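Long-range contacts in UTP-glucose-1-phosphate uridylyltransferase 2 (Trypanosoma brucei, PDB 3GUE), which probably catalyses the reaction of UTP with alpha-D-glucose 1-phosphate that yields UDP-glucose and diphosphate: residues K50-V55 and A296-F301; E56-L61 and S362-V367; S252-G257 and S291-A296. One frame throughout, in Å; residues are numbered along the deposited sequence.

Segments 50-55 and 56-61 of interactions 1 and 2 are consecutive, E56 following V55 directly. The two contacts meet at F300, whose CE1 is 3.5 Å from V366 CG2 and whose CG is 3.5 Å from L58 CD1. Interactions 1 and 3 share A296, have centres about 10 Å apart, and jointly hold a sulfate, probably from the crystallisation liquor, through K297, S291 and N294. Both also border the glucose of UDP-glucose: F301 CE2 lies 3.5 Å from O4' of the ligand, an oxygen that interaction 3 also reaches. Interaction 2 is more remote, with the side chain of V367 about 11 Å from the ligand and its centre about 17 Å from that of interaction 3.

Interaction 1. Residues K50-V55 and A296-F301. Unlike the reference sequence in segment 50-55: S53 (reference Phe). With UPG (uridine-5'-diphosphate-glucose), chain C; SO4 (sulfate ion), chain G.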
loop_
_atom_site.group_PDB
_atom_site.type_symbol
_atom_site.label_atom_id
_atom_site.label_comp_id
_atom_site.label_asym_id
_atom_site.label_seq_id
_atom_site.Cartn_x
_atom_site.Cartn_y
_atom_site.Cartn_z
ATOM N N LYS A 50 -18.564 -16.744 1.984
ATOM C CA LYS A 50 -18.901 -18.149 2.147
ATOM C C LYS A 50 -17.817 -19.122 1.629
ATOM O O LYS A 50 -17.916 -20.360 1.839
ATOM C CB LYS A 50 -20.281 -18.421 1.559
ATOM C CG LYS A 50 -21.402 -17.926 2.475
ATOM C CD LYS A 50 -22.764 -18.491 2.094
ATOM C CE LYS A 50 -23.887 -17.806 2.869
ATOM N NZ LYS A 50 -25.275 -18.236 2.403
ATOM N N SER A 51 -16.767 -18.543 1.031
ATOM C CA SER A 51 -15.639 -19.293 0.453
ATOM C C SER A 51 -14.453 -19.385 1.408
ATOM O O SER A 51 -13.463 -20.088 1.140
ATOM C CB SER A 51 -15.195 -18.668 -0.889
ATOM O OG SER A 51 -14.492 -17.445 -0.692
ATOM N N ILE A 52 -14.553 -18.664 2.519
ATOM C CA ILE A 52 -13.450 -18.561 3.448
ATOM C C ILE A 52 -13.901 -18.684 4.894
ATOM O O ILE A 52 -15.095 -18.556 5.219
ATOM C CB ILE A 52 -12.678 -17.233 3.271
ATOM C CG1 ILE A 52 -13.654 -16.048 3.285
ATOM C CG2 ILE A 52 -11.828 -17.293 1.994
ATOM C CD1 ILE A 52 -13.032 -14.739 3.641
ATOM N N SER A 53 -12.916 -18.932 5.742
ATOM C CA SER A 53 -13.086 -19.070 7.176
ATOM C C SER A 53 -12.153 -18.056 7.821
ATOM O O SER A 53 -11.102 -17.754 7.254
ATOM C CB SER A 53 -12.678 -20.469 7.600
ATOM O OG SER A 53 -13.631 -21.390 7.123
ATOM N N PRO A 54 -12.531 -17.509 8.991
ATOM C CA PRO A 54 -11.636 -16.568 9.675
ATOM C C PRO A 54 -10.364 -17.204 10.275
ATOM O O PRO A 54 -10.381 -18.346 10.717
ATOM C CB PRO A 54 -12.521 -15.973 10.774
ATOM C CG PRO A 54 -13.562 -17.010 11.019
ATOM C CD PRO A 54 -13.802 -17.696 9.719
ATOM N N VAL A 55 -9.276 -16.450 10.256
ATOM C CA VAL A 55 -8.060 -16.792 10.991
ATOM C C VAL A 55 -8.201 -16.350 12.457
ATOM O O VAL A 55 -8.169 -15.149 12.768
ATOM C CB VAL A 55 -6.803 -16.132 10.364
ATOM C CG1 VAL A 55 -5.552 -16.477 11.181
ATOM C CG2 VAL A 55 -6.629 -16.542 8.933
ATOM N N ALA A 296 -13.536 -7.839 14.265
ATOM C CA ALA A 296 -13.457 -8.852 15.311
ATOM C C ALA A 296 -13.384 -10.247 14.688
ATOM O O ALA A 296 -12.683 -11.108 15.198
ATOM C CB ALA A 296 -14.649 -8.739 16.240
ATOM N N LYS A 297 -14.114 -10.443 13.581
ATOM C CA LYS A 297 -14.075 -11.693 12.814
ATOM C C LYS A 297 -12.800 -11.827 11.972
ATOM O O LYS A 297 -12.106 -12.857 12.011
ATOM C CB LYS A 297 -15.317 -11.792 11.918
ATOM C CG LYS A 297 -15.616 -13.194 11.417
ATOM C CD LYS A 297 -16.482 -13.154 10.178
ATOM C CE LYS A 297 -17.025 -14.535 9.861
ATOM N NZ LYS A 297 -18.132 -14.488 8.857
ATOM N N HIS A 298 -12.510 -10.779 11.194
ATOM C CA HIS A 298 -11.345 -10.728 10.344
ATOM C C HIS A 298 -10.379 -9.703 10.943
ATOM O O HIS A 298 -10.298 -8.564 10.488
ATOM C CB HIS A 298 -11.765 -10.380 8.913
ATOM C CG HIS A 298 -12.712 -11.378 8.321
ATOM N ND1 HIS A 298 -12.351 -12.684 8.063
ATOM C CD2 HIS A 298 -14.017 -11.276 7.986
ATOM C CE1 HIS A 298 -13.379 -13.324 7.540
ATOM N NE2 HIS A 298 -14.406 -12.497 7.495
ATOM N N CYS A 299 -9.673 -10.160 11.981
ATOM C CA CYS A 299 -8.870 -9.355 12.909
ATOM C C CYS A 299 -7.385 -9.258 12.602
ATOM O O CYS A 299 -6.647 -8.539 13.297
ATOM C CB CYS A 299 -9.016 -9.927 14.332
ATOM S SG CYS A 299 -8.664 -11.692 14.499
ATOM N N PHE A 300 -6.938 -9.992 11.587
ATOM C CA PHE A 300 -5.534 -9.944 11.180
ATOM C C PHE A 300 -5.352 -9.225 9.838
ATOM O O PHE A 300 -5.692 -9.743 8.771
ATOM C CB PHE A 300 -4.910 -11.339 11.195
ATOM C CG PHE A 300 -4.928 -11.988 12.548
ATOM C CD1 PHE A 300 -4.253 -11.415 13.623
ATOM C CD2 PHE A 300 -5.641 -13.160 12.755
ATOM C CE1 PHE A 300 -4.291 -12.004 14.877
ATOM C CE2 PHE A 300 -5.657 -13.790 14.019
ATOM C CZ PHE A 300 -4.987 -13.205 15.078
ATOM N N PHE A 301 -4.820 -8.007 9.920
ATOM C CA PHE A 301 -4.772 -7.089 8.776
ATOM C C PHE A 301 -3.348 -7.019 8.239
ATOM O O PHE A 301 -2.425 -6.718 8.973
ATOM C CB PHE A 301 -5.252 -5.684 9.219
ATOM C CG PHE A 301 -5.823 -4.837 8.104
ATOM C CD1 PHE A 301 -7.105 -5.076 7.602
ATOM C CD2 PHE A 301 -5.101 -3.774 7.588
ATOM C CE1 PHE A 301 -7.623 -4.282 6.594
ATOM C CE2 PHE A 301 -5.621 -2.979 6.577
ATOM C CZ PHE A 301 -6.875 -3.218 6.083
HETATM N N1 UPG C . 1.827 0.350 -5.733
HETATM C C2 UPG C . 2.804 0.016 -6.692
HETATM N N3 UPG C . 2.359 -0.488 -7.901
HETATM C C4 UPG C . 1.030 -0.676 -8.197
HETATM C C5 UPG C . 0.053 -0.366 -7.242
HETATM C C6 UPG C . 0.438 0.144 -6.006
HETATM O O2 UPG C . 4.025 0.170 -6.539
HETATM O O4 UPG C . 0.748 -1.120 -9.318
HETATM C C1C UPG C . 2.254 0.896 -4.404
HETATM C C2C UPG C . 1.582 2.147 -3.830
HETATM O O2C UPG C . 2.152 3.337 -4.392
HETATM C C3C UPG C . 1.970 2.000 -2.360
HETATM C C4C UPG C . 1.850 0.500 -2.139
HETATM O O4C UPG C . 1.956 -0.132 -3.443
HETATM O O3C UPG C . 3.340 2.364 -2.203
HETATM C C5C UPG C . 0.459 0.113 -1.540
HETATM O O5C UPG C . -0.616 0.321 -2.417
HETATM P PA UPG C . -2.017 0.921 -1.887
HETATM O O1A UPG C . -1.639 2.097 -1.054
HETATM O O2A UPG C . -2.987 1.087 -2.976
HETATM O O3A UPG C . -2.517 -0.264 -0.859
HETATM P PB UPG C . -3.438 -1.557 -1.215
HETATM O O1B UPG C . -2.825 -2.255 -2.358
HETATM O O2B UPG C . -4.888 -1.191 -1.259
HETATM O O3B UPG C . -3.267 -2.358 0.166
HETATM C "C1'" UPG C . -1.934 -2.873 0.528
HETATM C "C2'" UPG C . -2.016 -4.387 0.672
HETATM C "C3'" UPG C . -3.076 -4.693 1.722
HETATM C "C4'" UPG C . -2.653 -4.058 3.057
HETATM C "C5'" UPG C . -2.449 -2.531 2.885
HETATM C "C6'" UPG C . -1.740 -1.953 4.082
HETATM O "O2'" UPG C . -2.381 -5.011 -0.572
HETATM O "O3'" UPG C . -3.251 -6.096 1.809
HETATM O "O4'" UPG C . -3.626 -4.305 4.060
HETATM O "O5'" UPG C . -1.590 -2.205 1.758
HETATM O "O6'" UPG C . -1.900 -0.533 4.082
HETATM S S SO4 G . -20.680 -11.270 9.888
HETATM O O1 SO4 G . -22.041 -11.149 9.345
HETATM O O2 SO4 G . -20.731 -12.008 11.153
HETATM O O3 SO4 G . -19.838 -11.980 8.923
HETATM O O4 SO4 G . -20.134 -9.927 10.067
HETATM O O HOH W 1 -10.020 -13.883 8.725
HETATM O O HOH W 2 -9.657 -13.590 11.322
#
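V55 and F300 meet at close range, with V55 CG1 3.7 Å from F300 CD2 and the two side chains crossing at about a right angle. The carbonyl of V55 approaches the same ring at its edge, near the ring plane, V55 O lying 3.1 Å from F300 CE2. Over one face of this ring sits C299 SG, offset toward the rim. Further back along the chain, P54 CB rests 3.4 Å from K297 O, and I52 CD1 comes within 4.2 Å of H298 CE1.

Polar linkage between the segments runs through two waters. One accepts from V55 N at 3.1 Å and lies in the plane of the H298 ring, 2.7 Å from ND1. The other donates to both V55 O and K297 O, each at 2.6 Å. H298 is further fixed by a hydrogen bond from NE2 to E49 and by a ring stack with H258. The extended K297 chain, its CG opposite the backbone N (chi1 -162°), carries NZ to a salt bridge with E49 and to the sulfate.

The contact joins the outer strand 53-54 of a three-stranded antiparallel sheet to the loop entering strand 300-309 of the central sheet, where F301 reaches the UDP-glucose pocket. It is a seam of solvent and apolar contact, one water serving two carbonyls, and the E49 carboxylate would probably keep a proton on H298 NE2.

Interaction 2. Residues E56-L61 and S362-V367; sequences ESLPFL and SEAVVV
V366 N donates to P59 O at 2.8 Å, a backbone hydrogen bond that joins the loop 56-61 to the strand 362-366. A second runs the other way, L61 N to V366 O at 3.1 Å, so both polar backbone atoms of V366 are used by residues flanking F60. The result is a single bridge of the parallel type between F60 and V366, whose CA atoms are 4.7 Å apart; it does not grow into a longer strand pair, the end-to-end directions of the touching parts being 48° apart.

V366 supplies the main packing. Its CB stands 3.9 Å from the centroid of the F60 ring and 2° off the ring normal, a CH-pi contact over the centre of one face. CG1 and CG2 fall toward the CE1 and CE2 sides of that ring. With CG2 placed beside the backbone N (CG1 at chi1 -168°), V366 also reaches L58, CG2 to CB at 3.8 Å. V365 CG1 approaches P59 O at 3.4 Å, while L61 CD1 touches V367 CG1 at 4.0 Å.

F60 is the N-cap residue of helix 61-64, whose I64 touches P59 and V365. Strand 362-366 is the outermost strand on its side of the mixed central sheet of this GT-A-type domain, paired in parallel with strand 242-248. L58 and V366 pack on V246 of that neighbour and on F300 of strand 300-309, while the F60-V366 bridge attaches the loop to the outer strand.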
loop_
_atom_site.group_PDB
_atom_site.type_symbol
_atom_site.label_atom_id
_atom_site.label_comp_id
_atom_site.label_asym_id
_atom_site.label_seq_id
_atom_site.Cartn_x
_atom_site.Cartn_y
_atom_site.Cartn_z
ATOM N N GLU A 56 -8.301 -17.335 13.342
ATOM C CA GLU A 56 -8.634 -17.127 14.750
ATOM C C GLU A 56 -7.422 -16.871 15.635
ATOM O O GLU A 56 -7.529 -16.263 16.716
ATOM C CB GLU A 56 -9.430 -18.335 15.268
ATOM C CG GLU A 56 -8.624 -19.624 15.515
ATOM C CD GLU A 56 -8.551 -20.597 14.322
ATOM O OE1 GLU A 56 -8.458 -20.165 13.132
ATOM O OE2 GLU A 56 -8.564 -21.824 14.602
ATOM N N SER A 57 -6.263 -17.337 15.185
ATOM C CA SER A 57 -5.057 -17.181 15.963
ATOM C C SER A 57 -3.848 -17.108 15.045
ATOM O O SER A 57 -3.911 -17.616 13.909
ATOM C CB SER A 57 -4.927 -18.302 17.004
ATOM O OG SER A 57 -4.618 -19.540 16.407
ATOM N N LEU A 58 -2.803 -16.413 15.525
ATOM C CA LEU A 58 -1.485 -16.331 14.866
ATOM C C LEU A 58 -0.322 -16.119 15.861
ATOM O O LEU A 58 -0.523 -15.559 16.931
ATOM C CB LEU A 58 -1.451 -15.194 13.833
ATOM C CG LEU A 58 -2.163 -15.262 12.486
ATOM C CD1 LEU A 58 -2.070 -13.886 11.796
ATOM C CD2 LEU A 58 -1.582 -16.360 11.591
ATOM N N PRO A 59 0.904 -16.524 15.485
ATOM C CA PRO A 59 2.063 -16.287 16.340
ATOM C C PRO A 59 2.355 -14.805 16.432
ATOM O O PRO A 59 2.178 -14.084 15.460
ATOM C CB PRO A 59 3.221 -16.952 15.579
ATOM C CG PRO A 59 2.580 -17.871 14.611
ATOM C CD PRO A 59 1.288 -17.207 14.238
ATOM N N PHE A 60 2.787 -14.382 17.612
ATOM C CA PHE A 60 3.139 -13.011 17.887
ATOM C C PHE A 60 4.640 -12.900 17.841
ATOM O O PHE A 60 5.344 -13.851 18.173
ATOM C CB PHE A 60 2.591 -12.609 19.282
ATOM C CG PHE A 60 1.162 -12.130 19.249
ATOM C CD1 PHE A 60 0.848 -10.801 19.556
ATOM C CD2 PHE A 60 0.133 -12.992 18.878
ATOM C CE1 PHE A 60 -0.473 -10.353 19.501
ATOM C CE2 PHE A 60 -1.185 -12.558 18.812
ATOM C CZ PHE A 60 -1.491 -11.230 19.131
ATOM N N LEU A 61 5.126 -11.726 17.449
ATOM C CA LEU A 61 6.560 -11.439 17.327
ATOM C C LEU A 61 7.382 -11.639 18.613
ATOM O O LEU A 61 8.511 -12.171 18.560
ATOM C CB LEU A 61 6.722 -10.015 16.821
ATOM C CG LEU A 61 8.000 -9.544 16.172
ATOM C CD1 LEU A 61 8.135 -10.092 14.786
ATOM C CD2 LEU A 61 7.889 -8.031 16.143
ATOM N N SER A 362 5.458 -20.546 3.994
ATOM C CA SER A 362 5.068 -19.179 4.219
ATOM C C SER A 362 4.406 -19.039 5.588
ATOM O O SER A 362 3.857 -20.000 6.120
ATOM C CB SER A 362 4.183 -18.662 3.073
ATOM O OG SER A 362 2.859 -19.112 3.206
ATOM N N GLU A 363 4.480 -17.852 6.171
ATOM C CA GLU A 363 3.900 -17.608 7.481
ATOM C C GLU A 363 3.442 -16.161 7.591
ATOM O O GLU A 363 3.960 -15.273 6.892
ATOM C CB GLU A 363 4.926 -17.908 8.578
ATOM C CG GLU A 363 5.144 -19.417 8.889
ATOM C CD GLU A 363 5.836 -19.679 10.224
ATOM O OE1 GLU A 363 5.997 -18.734 11.008
ATOM O OE2 GLU A 363 6.213 -20.838 10.493
ATOM N N ALA A 364 2.468 -15.933 8.468
ATOM C CA ALA A 364 2.101 -14.597 8.881
ATOM C C ALA A 364 2.332 -14.487 10.399
ATOM O O ALA A 364 2.037 -15.427 11.152
ATOM C CB ALA A 364 0.660 -14.331 8.539
ATOM N N VAL A 365 2.854 -13.346 10.845
ATOM C CA VAL A 365 3.119 -13.095 12.279
ATOM C C VAL A 365 2.509 -11.774 12.721
ATOM O O VAL A 365 2.607 -10.772 11.993
ATOM C CB VAL A 365 4.653 -13.032 12.539
ATOM C CG1 VAL A 365 4.990 -12.907 14.070
ATOM C CG2 VAL A 365 5.351 -14.206 11.907
ATOM N N VAL A 366 1.914 -11.729 13.916
ATOM C CA VAL A 366 1.368 -10.453 14.411
ATOM C C VAL A 366 2.448 -9.528 14.977
ATOM O O VAL A 366 3.199 -9.920 15.871
ATOM C CB VAL A 366 0.209 -10.620 15.447
ATOM C CG1 VAL A 366 -0.473 -9.269 15.661
ATOM C CG2 VAL A 366 -0.801 -11.642 14.975
ATOM N N VAL A 367 2.536 -8.309 14.442
ATOM C CA VAL A 367 3.574 -7.366 14.853
ATOM C C VAL A 367 2.897 -6.192 15.568
ATOM O O VAL A 367 1.677 -5.975 15.406
ATOM C CB VAL A 367 4.524 -6.919 13.667
ATOM C CG1 VAL A 367 5.181 -8.138 12.996
ATOM C CG2 VAL A 367 3.803 -5.999 12.619
#

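Interaction 3. Residues S252-G257 and S291-A296. With UPG (uridine-5'-diphosphate-glucose), chain C; SO4 (sulfate ion), chain G.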
loop_
_atom_site.group_PDB
_atom_site.type_symbol
_atom_site.label_atom_id
_atom_site.label_comp_id
_atom_site.label_asym_id
_atom_site.label_seq_id
_atom_site.Cartn_x
_atom_site.Cartn_y
_atom_site.Cartn_z
ATOM N N SER A 252 -9.801 1.826 12.361
ATOM C CA SER A 252 -9.224 2.565 11.229
ATOM C C SER A 252 -8.806 1.695 10.011
ATOM O O SER A 252 -8.530 2.220 8.935
ATOM C CB SER A 252 -8.045 3.427 11.706
ATOM O OG SER A 252 -6.955 2.626 12.117
ATOM N N ASP A 253 -8.750 0.371 10.155
ATOM C CA ASP A 253 -8.276 -0.467 9.023
ATOM C C ASP A 253 -9.481 -0.861 8.173
ATOM O O ASP A 253 -10.130 -1.881 8.439
ATOM C CB ASP A 253 -7.490 -1.709 9.478
ATOM C CG ASP A 253 -6.307 -1.373 10.403
ATOM O OD1 ASP A 253 -5.473 -0.503 10.056
ATOM O OD2 ASP A 253 -6.214 -1.993 11.479
ATOM N N LYS A 254 -9.766 -0.060 7.145
ATOM C CA LYS A 254 -10.996 -0.226 6.341
ATOM C C LYS A 254 -10.709 -0.598 4.884
ATOM O O LYS A 254 -11.537 -1.252 4.199
ATOM C CB LYS A 254 -11.791 1.060 6.365
ATOM C CG LYS A 254 -12.411 1.357 7.711
ATOM C CD LYS A 254 -13.186 2.647 7.673
ATOM C CE LYS A 254 -13.793 2.951 9.035
ATOM N NZ LYS A 254 -14.459 1.755 9.690
ATOM N N LYS A 255 -9.547 -0.138 4.425
ATOM C CA LYS A 255 -9.076 -0.365 3.060
ATOM C C LYS A 255 -7.706 -1.069 3.060
ATOM O O LYS A 255 -6.749 -0.613 3.680
ATOM C CB LYS A 255 -9.004 0.986 2.287
ATOM C CG LYS A 255 -10.406 1.638 2.059
ATOM C CD LYS A 255 -10.281 3.014 1.353
ATOM C CE LYS A 255 -9.945 2.909 -0.150
ATOM N NZ LYS A 255 -9.523 4.262 -0.728
ATOM N N GLY A 256 -7.651 -2.198 2.365
ATOM C CA GLY A 256 -6.455 -3.012 2.245
ATOM C C GLY A 256 -6.918 -4.454 2.237
ATOM O O GLY A 256 -7.957 -4.768 1.668
ATOM N N GLY A 257 -6.150 -5.343 2.863
ATOM C CA GLY A 257 -6.517 -6.751 2.923
ATOM C C GLY A 257 -6.416 -7.419 4.284
ATOM O O GLY A 257 -5.536 -7.103 5.065
ATOM N N SER A 291 -19.324 -7.975 6.551
ATOM C CA SER A 291 -18.330 -8.989 6.929
ATOM C C SER A 291 -16.879 -8.503 6.723
ATOM O O SER A 291 -16.066 -8.538 7.654
ATOM C CB SER A 291 -18.578 -10.288 6.151
ATOM O OG SER A 291 -19.867 -10.818 6.406
ATOM N N PHE A 292 -16.545 -8.031 5.516
ATOM C CA PHE A 292 -15.174 -7.570 5.264
ATOM C C PHE A 292 -14.735 -6.584 6.348
ATOM O O PHE A 292 -13.549 -6.549 6.698
ATOM C CB PHE A 292 -15.016 -6.960 3.855
ATOM C CG PHE A 292 -13.606 -6.483 3.530
ATOM C CD1 PHE A 292 -12.720 -7.318 2.863
ATOM C CD2 PHE A 292 -13.191 -5.175 3.858
ATOM C CE1 PHE A 292 -11.427 -6.896 2.555
ATOM C CE2 PHE A 292 -11.915 -4.724 3.538
ATOM C CZ PHE A 292 -11.016 -5.588 2.883
ATOM N N GLN A 293 -15.703 -5.821 6.877
ATOM C CA GLN A 293 -15.459 -4.722 7.854
ATOM C C GLN A 293 -15.730 -5.096 9.316
ATOM O O GLN A 293 -15.637 -4.260 10.213
ATOM C CB GLN A 293 -16.222 -3.440 7.474
ATOM C CG GLN A 293 -15.833 -2.829 6.125
ATOM C CD GLN A 293 -14.470 -2.146 6.137
ATOM O OE1 GLN A 293 -13.807 -2.047 7.174
ATOM N NE2 GLN A 293 -14.074 -1.624 4.989
ATOM N N ASN A 294 -16.042 -6.362 9.550
ATOM C CA ASN A 294 -16.104 -6.907 10.901
ATOM C C ASN A 294 -14.666 -7.137 11.410
ATOM O O ASN A 294 -14.057 -8.141 11.078
ATOM C CB ASN A 294 -16.906 -8.213 10.863
ATOM C CG ASN A 294 -17.231 -8.746 12.233
ATOM O OD1 ASN A 294 -16.505 -8.509 13.194
ATOM N ND2 ASN A 294 -18.336 -9.485 12.333
ATOM N N ILE A 295 -14.124 -6.202 12.199
ATOM C CA ILE A 295 -12.707 -6.271 12.599
ATOM C C ILE A 295 -12.452 -7.356 13.655
ATOM O O ILE A 295 -11.295 -7.751 13.881
ATOM C CB ILE A 295 -12.143 -4.908 13.089
ATOM C CG1 ILE A 295 -12.781 -4.494 14.437
ATOM C CG2 ILE A 295 -12.278 -3.820 11.991
ATOM C CD1 ILE A 295 -12.092 -3.307 15.085
ATOM N N ALA A 296 -13.536 -7.839 14.265
ATOM C CA ALA A 296 -13.457 -8.852 15.311
ATOM C C ALA A 296 -13.384 -10.247 14.688
ATOM O O ALA A 296 -12.683 -11.108 15.198
ATOM C CB ALA A 296 -14.649 -8.739 16.240
HETATM N N1 UPG C . 1.827 0.350 -5.733
HETATM C C2 UPG C . 2.804 0.016 -6.692
HETATM N N3 UPG C . 2.359 -0.488 -7.901
HETATM C C4 UPG C . 1.030 -0.676 -8.197
HETATM C C5 UPG C . 0.053 -0.366 -7.242
HETATM C C6 UPG C . 0.438 0.144 -6.006
HETATM O O2 UPG C . 4.025 0.170 -6.539
HETATM O O4 UPG C . 0.748 -1.120 -9.318
HETATM C C1C UPG C . 2.254 0.896 -4.404
HETATM C C2C UPG C . 1.582 2.147 -3.830
HETATM O O2C UPG C . 2.152 3.337 -4.392
HETATM C C3C UPG C . 1.970 2.000 -2.360
HETATM C C4C UPG C . 1.850 0.500 -2.139
HETATM O O4C UPG C . 1.956 -0.132 -3.443
HETATM O O3C UPG C . 3.340 2.364 -2.203
HETATM C C5C UPG C . 0.459 0.113 -1.540
HETATM O O5C UPG C . -0.616 0.321 -2.417
HETATM P PA UPG C . -2.017 0.921 -1.887
HETATM O O1A UPG C . -1.639 2.097 -1.054
HETATM O O2A UPG C . -2.987 1.087 -2.976
HETATM O O3A UPG C . -2.517 -0.264 -0.859
HETATM P PB UPG C . -3.438 -1.557 -1.215
HETATM O O1B UPG C . -2.825 -2.255 -2.358
HETATM O O2B UPG C . -4.888 -1.191 -1.259
HETATM O O3B UPG C . -3.267 -2.358 0.166
HETATM C "C1'" UPG C . -1.934 -2.873 0.528
HETATM C "C2'" UPG C . -2.016 -4.387 0.672
HETATM C "C3'" UPG C . -3.076 -4.693 1.722
HETATM C "C4'" UPG C . -2.653 -4.058 3.057
HETATM C "C5'" UPG C . -2.449 -2.531 2.885
HETATM C "C6'" UPG C . -1.740 -1.953 4.082
HETATM O "O2'" UPG C . -2.381 -5.011 -0.572
HETATM O "O3'" UPG C . -3.251 -6.096 1.809
HETATM O "O4'" UPG C . -3.626 -4.305 4.060
HETATM O "O5'" UPG C . -1.590 -2.205 1.758
HETATM O "O6'" UPG C . -1.900 -0.533 4.082
HETATM S S SO4 G . -20.680 -11.270 9.888
HETATM O O1 SO4 G . -22.041 -11.149 9.345
HETATM O O2 SO4 G . -20.731 -12.008 11.153
HETATM O O3 SO4 G . -19.838 -11.980 8.923
HETATM O O4 SO4 G . -20.134 -9.927 10.067
#
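K254 O accepts the shortest polar bond of this contact, from Q293 NE2 at 2.7 Å. The N-H...O angle of 141° shows a bent bond, but the donor lies in the carbonyl plane, on a lone pair, while the acceptor is tilted 22° out of the Q293 amide plane. Q293 turns back at chi2, which brings its amide across the K254 side chain at about a right angle, with OE1 3.7 Å from K254 CG. The same nitrogen has a weak second bond to E289.

F292 presents its ring edge to two carbonyls in the ring plane: CE2 is 3.6 Å from K254 O and CZ 3.4 Å from G256 O. R249 makes a cation-pi contact with this ring and also bonds the backbone oxygens of F292 and D253.

Beyond the carbonyls lies the sugar site, where G257 N donates to O4' of UDP-glucose at 3.0 Å, almost straight at 175°. The backbone angles of G256 by themselves call for glycine, and its CA lies 3.6 Å from that oxygen. Chemically, the Q293 bond fixes K254 O, and the F292 edge against both carbonyls is a weak but probably favourable electrostatic contact, next to the loop whose G257 N-H binds the glucose.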